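Local coordinates for uncharacterized protein (PDB 5TGN) that is of unknown function but belongs to the SnoaL-like family of the NTF2 clan, small alpha+beta proteins built round a curved sheet, at residues E12-S15 against R16-R20; V80-P83 against R84-P87. All blocks are in the same frame, centred on the assembly; numbering follows the deposited sequence.

Contact 1 (12-15 with 16-20) is the C-terminal end of helix 6-18, and contact 2 (80-83 with 84-87) is the loop joining the antiparallel strands 73-81 and 88-97. Their centres lie about 17 Å apart and their nearest atoms about 7 Å, so they do not touch; strand 60-69 meets side chains of both. Contact 1 is split between a buried apolar flank and a partly exposed charged one, and its backbone bonds are direct. Contact 2 is largely buried although it sits at the edge of the chain, where a second subunit packs against it; there, two waters stand between the strand end and the returning loop.

Contact 1: E12-S15 against R16-R20; sequences EYIS and RVNGR
Glu-12 and Arg-16 lie alongside each other, one turn apart, near the C-terminal end of helix 6-18, which closes in a Schellman motif with Arg-20 as its positive-phi C-prime residue. Arg-16 can be followed outward. Its CB lies close to the carbonyl oxygens of Glu-12 and Tyr-13. Because CG lies anti to the carbonyl carbon (chi1 -69°), it runs back along the helix, 3.2 Å from Glu-12 O. Bends at chi2 and chi3 then bring CD close to Glu-12 OE2 and deliver NE to that same oxygen at 3.1 Å, a salt bridge whose hydrogen bond is weak, with an N-H...O angle of only 130°. The carboxylate and guanidinium planes are just 13° apart, yet OE2 meets the guanidinium obliquely. At the tip, NH2 makes a weak, long bond to Ser-15 OG, while NH1 turns to its stronger partner, Asp-21. NE and NH1 thus each have an acid partner, Glu-12 and Asp-21, which limits rotation of the group.

On the buried flank, Val-17 lays CG2 over one face of the Tyr-13 ring, 3.8 Å from the centroid and displaced toward the hydroxyl end, a CH-pi contact. The ring also meets Phe-94 with planes steeply inclined, joining the helix to strand 88-97. Ile-14 and Asn-18 run side by side, and the Asn-18 amide is fixed through OD1 to Thr-61 N on strand 60-69. Regular i to i+4 bonds run along the backbone, the straightest being Asn-18 N to Ile-14 O. At the end of the helix, Gly-19 N reaches Ser-15 O at 3.1 Å, and Arg-20 N closes back on Val-17 O at 2.9 Å.

Contact 2: V80-P83 against R84-P87; sequences VQTP and RFAP
Thr-82 and Phe-85 tie the turn together through the one direct hydrogen bond between 80-83 and 84-87: Phe-85 N donates to Thr-82 OG1 at 3.0 Å, bent to 136° at the hydrogen. The hydroxyl sits between the backbone N and carbonyl carbon of its own residue (chi1 57°), which turns it into the loop; it also packs on Phe-85 CB at 3.3 Å and lies obliquely to the ring.

Water does the rest of the polar bridging. One water lies 2.6 Å from Ala-86 O and 3.1 Å from Val-80 O, within bonding distance of both, and also bonds to Thr-82 OG1. The other accepts from Thr-82 N and is hydrogen-bonded to Phe-85 O at 2.8 Å, so backbone groups of both segments are joined through solvent.

A CA-H...O contact runs from Pro-87 CA to Val-80 O, 3.5 Å away. Apolar closure is light, with Pro-87 CB meeting Gln-81 CG at 4.2 Å.

The second subunit packs against the turn: Arg-84 NH2 bonds to Pro-57 O of that chain, and Arg-41 of the same chain reaches the carbonyl oxygens of Ala-86 and Pro-87. With Val-80 pairing to Ala-88, this is a water-bridged beta hairpin connection, linking strands 73-81 and 88-97 of the curved NTF2-like sheet at a subunit interface.

Contact 1: E12-S15 against R16-R20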
loop_
_atom_site.group_PDB
_atom_site.type_symbol
_atom_site.label_atom_id
_atom_site.label_comp_id
_atom_site.label_asym_id
_atom_site.label_seq_id
_atom_site.Cartn_x
_atom_site.Cartn_y
_atom_site.Cartn_z
ATOM N N GLU A 12 20.970 -9.121 -5.095
ATOM C CA GLU A 12 20.510 -10.449 -4.712
ATOM C C GLU A 12 19.081 -10.402 -4.179
ATOM O O GLU A 12 18.309 -11.344 -4.385
ATOM C CB GLU A 12 21.443 -11.066 -3.666
ATOM C CG GLU A 12 21.095 -12.513 -3.346
ATOM C CD GLU A 12 21.270 -13.434 -4.553
ATOM O OE1 GLU A 12 21.988 -13.052 -5.510
ATOM O OE2 GLU A 12 20.673 -14.533 -4.555
ATOM N N TYR A 13 18.728 -9.336 -3.460
ATOM C CA TYR A 13 17.353 -9.187 -2.994
ATOM C C TYR A 13 16.396 -9.216 -4.173
ATOM O O TYR A 13 15.443 -9.994 -4.197
ATOM C CB TYR A 13 17.194 -7.887 -2.186
ATOM C CG TYR A 13 15.726 -7.647 -1.836
ATOM C CD1 TYR A 13 15.171 -8.178 -0.671
ATOM C CD2 TYR A 13 14.880 -6.959 -2.711
ATOM C CE1 TYR A 13 13.817 -7.992 -0.365
ATOM C CE2 TYR A 13 13.528 -6.759 -2.407
ATOM C CZ TYR A 13 13.013 -7.289 -1.241
ATOM O OH TYR A 13 11.674 -7.122 -0.956
ATOM N N ILE A 14 16.685 -8.427 -5.208
ATOM C CA ILE A 14 15.842 -8.445 -6.402
ATOM C C ILE A 14 15.803 -9.842 -7.015
ATOM O O ILE A 14 14.754 -10.309 -7.471
ATOM C CB ILE A 14 16.340 -7.402 -7.427
ATOM C CG1 ILE A 14 16.315 -5.997 -6.837
ATOM C CG2 ILE A 14 15.481 -7.458 -8.727
ATOM C CD1 ILE A 14 14.864 -5.494 -6.500
ATOM N N SER A 15 16.946 -10.517 -7.079
ATOM C CA SER A 15 16.950 -11.837 -7.708
ATOM C C SER A 15 16.073 -12.803 -6.920
ATOM O O SER A 15 15.326 -13.606 -7.502
ATOM C CB SER A 15 18.386 -12.360 -7.823
ATOM O OG SER A 15 18.424 -13.629 -8.451
ATOM N N ARG A 16 16.134 -12.718 -5.592
ATOM C CA ARG A 16 15.378 -13.638 -4.738
ATOM C C ARG A 16 13.878 -13.374 -4.822
ATOM O O ARG A 16 13.079 -14.315 -4.843
ATOM C CB ARG A 16 15.854 -13.526 -3.281
ATOM C CG ARG A 16 17.252 -14.051 -2.999
ATOM C CD ARG A 16 17.407 -15.493 -3.395
ATOM N NE ARG A 16 17.818 -15.612 -4.793
ATOM C CZ ARG A 16 17.396 -16.557 -5.635
ATOM N NH1 ARG A 16 16.539 -17.497 -5.233
ATOM N NH2 ARG A 16 17.831 -16.551 -6.895
ATOM N N VAL A 17 13.482 -12.102 -4.897
ATOM C CA VAL A 17 12.069 -11.766 -5.032
ATOM C C VAL A 17 11.522 -12.214 -6.390
ATOM O O VAL A 17 10.412 -12.761 -6.467
ATOM C CB VAL A 17 11.868 -10.261 -4.779
ATOM C CG1 VAL A 17 10.489 -9.821 -5.244
ATOM C CG2 VAL A 17 12.045 -9.983 -3.301
ATOM N N ASN A 18 12.300 -12.043 -7.477
ATOM C CA ASN A 18 11.882 -12.616 -8.767
ATOM C C ASN A 18 11.697 -14.123 -8.691
ATOM O O ASN A 18 10.897 -14.692 -9.444
ATOM C CB ASN A 18 12.901 -12.293 -9.863
ATOM C CG ASN A 18 12.736 -10.895 -10.396
ATOM O OD1 ASN A 18 11.614 -10.458 -10.617
ATOM N ND2 ASN A 18 13.837 -10.182 -10.590
ATOM N N GLY A 19 12.446 -14.793 -7.821
ATOM C CA GLY A 19 12.303 -16.220 -7.650
ATOM C C GLY A 19 11.260 -16.626 -6.633
ATOM O O GLY A 19 11.182 -17.810 -6.298
ATOM N N ARG A 20 10.470 -15.678 -6.129
ATOM C CA ARG A 20 9.456 -15.893 -5.094
ATOM C C ARG A 20 10.057 -16.424 -3.790
ATOM O O ARG A 20 9.339 -16.970 -2.944
ATOM C CB ARG A 20 8.350 -16.833 -5.589
ATOM C CG ARG A 20 7.687 -16.385 -6.886
ATOM C CD ARG A 20 6.171 -16.519 -6.820
ATOM N NE ARG A 20 5.624 -15.664 -5.774
ATOM C CZ ARG A 20 4.330 -15.437 -5.581
ATOM N NH1 ARG A 20 3.420 -16.004 -6.367
ATOM N NH2 ARG A 20 3.953 -14.638 -4.595
#

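Contact 2: V80-P83 against R84-P87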
loop_
_atom_site.group_PDB
_atom_site.type_symbol
_atom_site.label_atom_id
_atom_site.label_comp_id
_atom_site.label_asym_id
_atom_site.label_seq_id
_atom_site.Cartn_x
_atom_site.Cartn_y
_atom_site.Cartn_z
ATOM N N VAL A 80 8.121 -3.217 -12.078
ATOM C CA VAL A 80 7.522 -4.499 -11.701
ATOM C C VAL A 80 6.358 -4.783 -12.649
ATOM O O VAL A 80 5.419 -3.986 -12.737
ATOM C CB VAL A 80 7.053 -4.498 -10.239
ATOM C CG1 VAL A 80 6.335 -5.832 -9.905
ATOM C CG2 VAL A 80 8.249 -4.281 -9.295
ATOM N N GLN A 81 6.438 -5.884 -13.396
ATOM C CA GLN A 81 5.364 -6.291 -14.283
ATOM C C GLN A 81 4.657 -7.534 -13.753
ATOM O O GLN A 81 5.278 -8.407 -13.136
ATOM C CB GLN A 81 5.902 -6.544 -15.694
ATOM C CG GLN A 81 6.393 -5.239 -16.318
ATOM C CD GLN A 81 6.969 -5.428 -17.690
ATOM O OE1 GLN A 81 8.157 -5.715 -17.831
ATOM N NE2 GLN A 81 6.133 -5.275 -18.718
ATOM N N THR A 82 3.364 -7.618 -14.030
ATOM C CA THR A 82 2.498 -8.714 -13.617
ATOM C C THR A 82 1.644 -9.172 -14.784
ATOM O O THR A 82 1.600 -8.519 -15.837
ATOM C CB THR A 82 1.579 -8.291 -12.461
ATOM O OG1 THR A 82 0.812 -7.156 -12.876
ATOM C CG2 THR A 82 2.374 -7.976 -11.161
ATOM N N PRO A 83 0.964 -10.322 -14.640
ATOM C CA PRO A 83 0.119 -10.818 -15.737
ATOM C C PRO A 83 -1.000 -9.887 -16.146
ATOM O O PRO A 83 -1.384 -9.897 -17.324
ATOM C CB PRO A 83 -0.437 -12.136 -15.174
ATOM C CG PRO A 83 0.665 -12.651 -14.321
ATOM C CD PRO A 83 1.264 -11.398 -13.666
ATOM N N ARG A 84 -1.560 -9.105 -15.223
ATOM C CA ARG A 84 -2.761 -8.354 -15.563
ATOM C C ARG A 84 -2.665 -6.876 -15.195
ATOM O O ARG A 84 -3.355 -6.050 -15.794
ATOM C CB ARG A 84 -3.981 -8.986 -14.879
ATOM C CG ARG A 84 -5.338 -8.364 -15.240
ATOM C CD ARG A 84 -5.683 -8.560 -16.708
ATOM N NE ARG A 84 -6.311 -7.358 -17.256
ATOM C CZ ARG A 84 -5.772 -6.610 -18.222
ATOM N NH1 ARG A 84 -6.394 -5.511 -18.670
ATOM N NH2 ARG A 84 -4.618 -6.972 -18.770
ATOM N N PHE A 85 -1.854 -6.517 -14.206
ATOM C CA PHE A 85 -1.868 -5.127 -13.763
ATOM C C PHE A 85 -0.867 -4.292 -14.562
ATOM O O PHE A 85 -0.018 -4.820 -15.273
ATOM C CB PHE A 85 -1.600 -5.041 -12.261
ATOM C CG PHE A 85 -2.521 -5.902 -11.457
ATOM C CD1 PHE A 85 -3.900 -5.823 -11.640
ATOM C CD2 PHE A 85 -2.016 -6.852 -10.582
ATOM C CE1 PHE A 85 -4.761 -6.663 -10.930
ATOM C CE2 PHE A 85 -2.879 -7.688 -9.875
ATOM C CZ PHE A 85 -4.249 -7.583 -10.060
ATOM N N ALA A 86 -1.007 -2.965 -14.460
ATOM C CA ALA A 86 -0.123 -2.068 -15.180
ATOM C C ALA A 86 1.284 -2.135 -14.584
ATOM O O ALA A 86 1.442 -2.390 -13.391
ATOM C CB ALA A 86 -0.643 -0.627 -15.120
ATOM N N PRO A 87 2.320 -1.936 -15.404
ATOM C CA PRO A 87 3.685 -1.876 -14.864
ATOM C C PRO A 87 3.770 -0.839 -13.755
ATOM O O PRO A 87 3.124 0.216 -13.809
ATOM C CB PRO A 87 4.526 -1.470 -16.078
ATOM C CG PRO A 87 3.745 -1.924 -17.253
ATOM C CD PRO A 87 2.293 -1.828 -16.875
HETATM O O HOH W 1 2.441 -4.592 -12.390
HETATM O O HOH W 2 2.696 -5.289 -15.748
#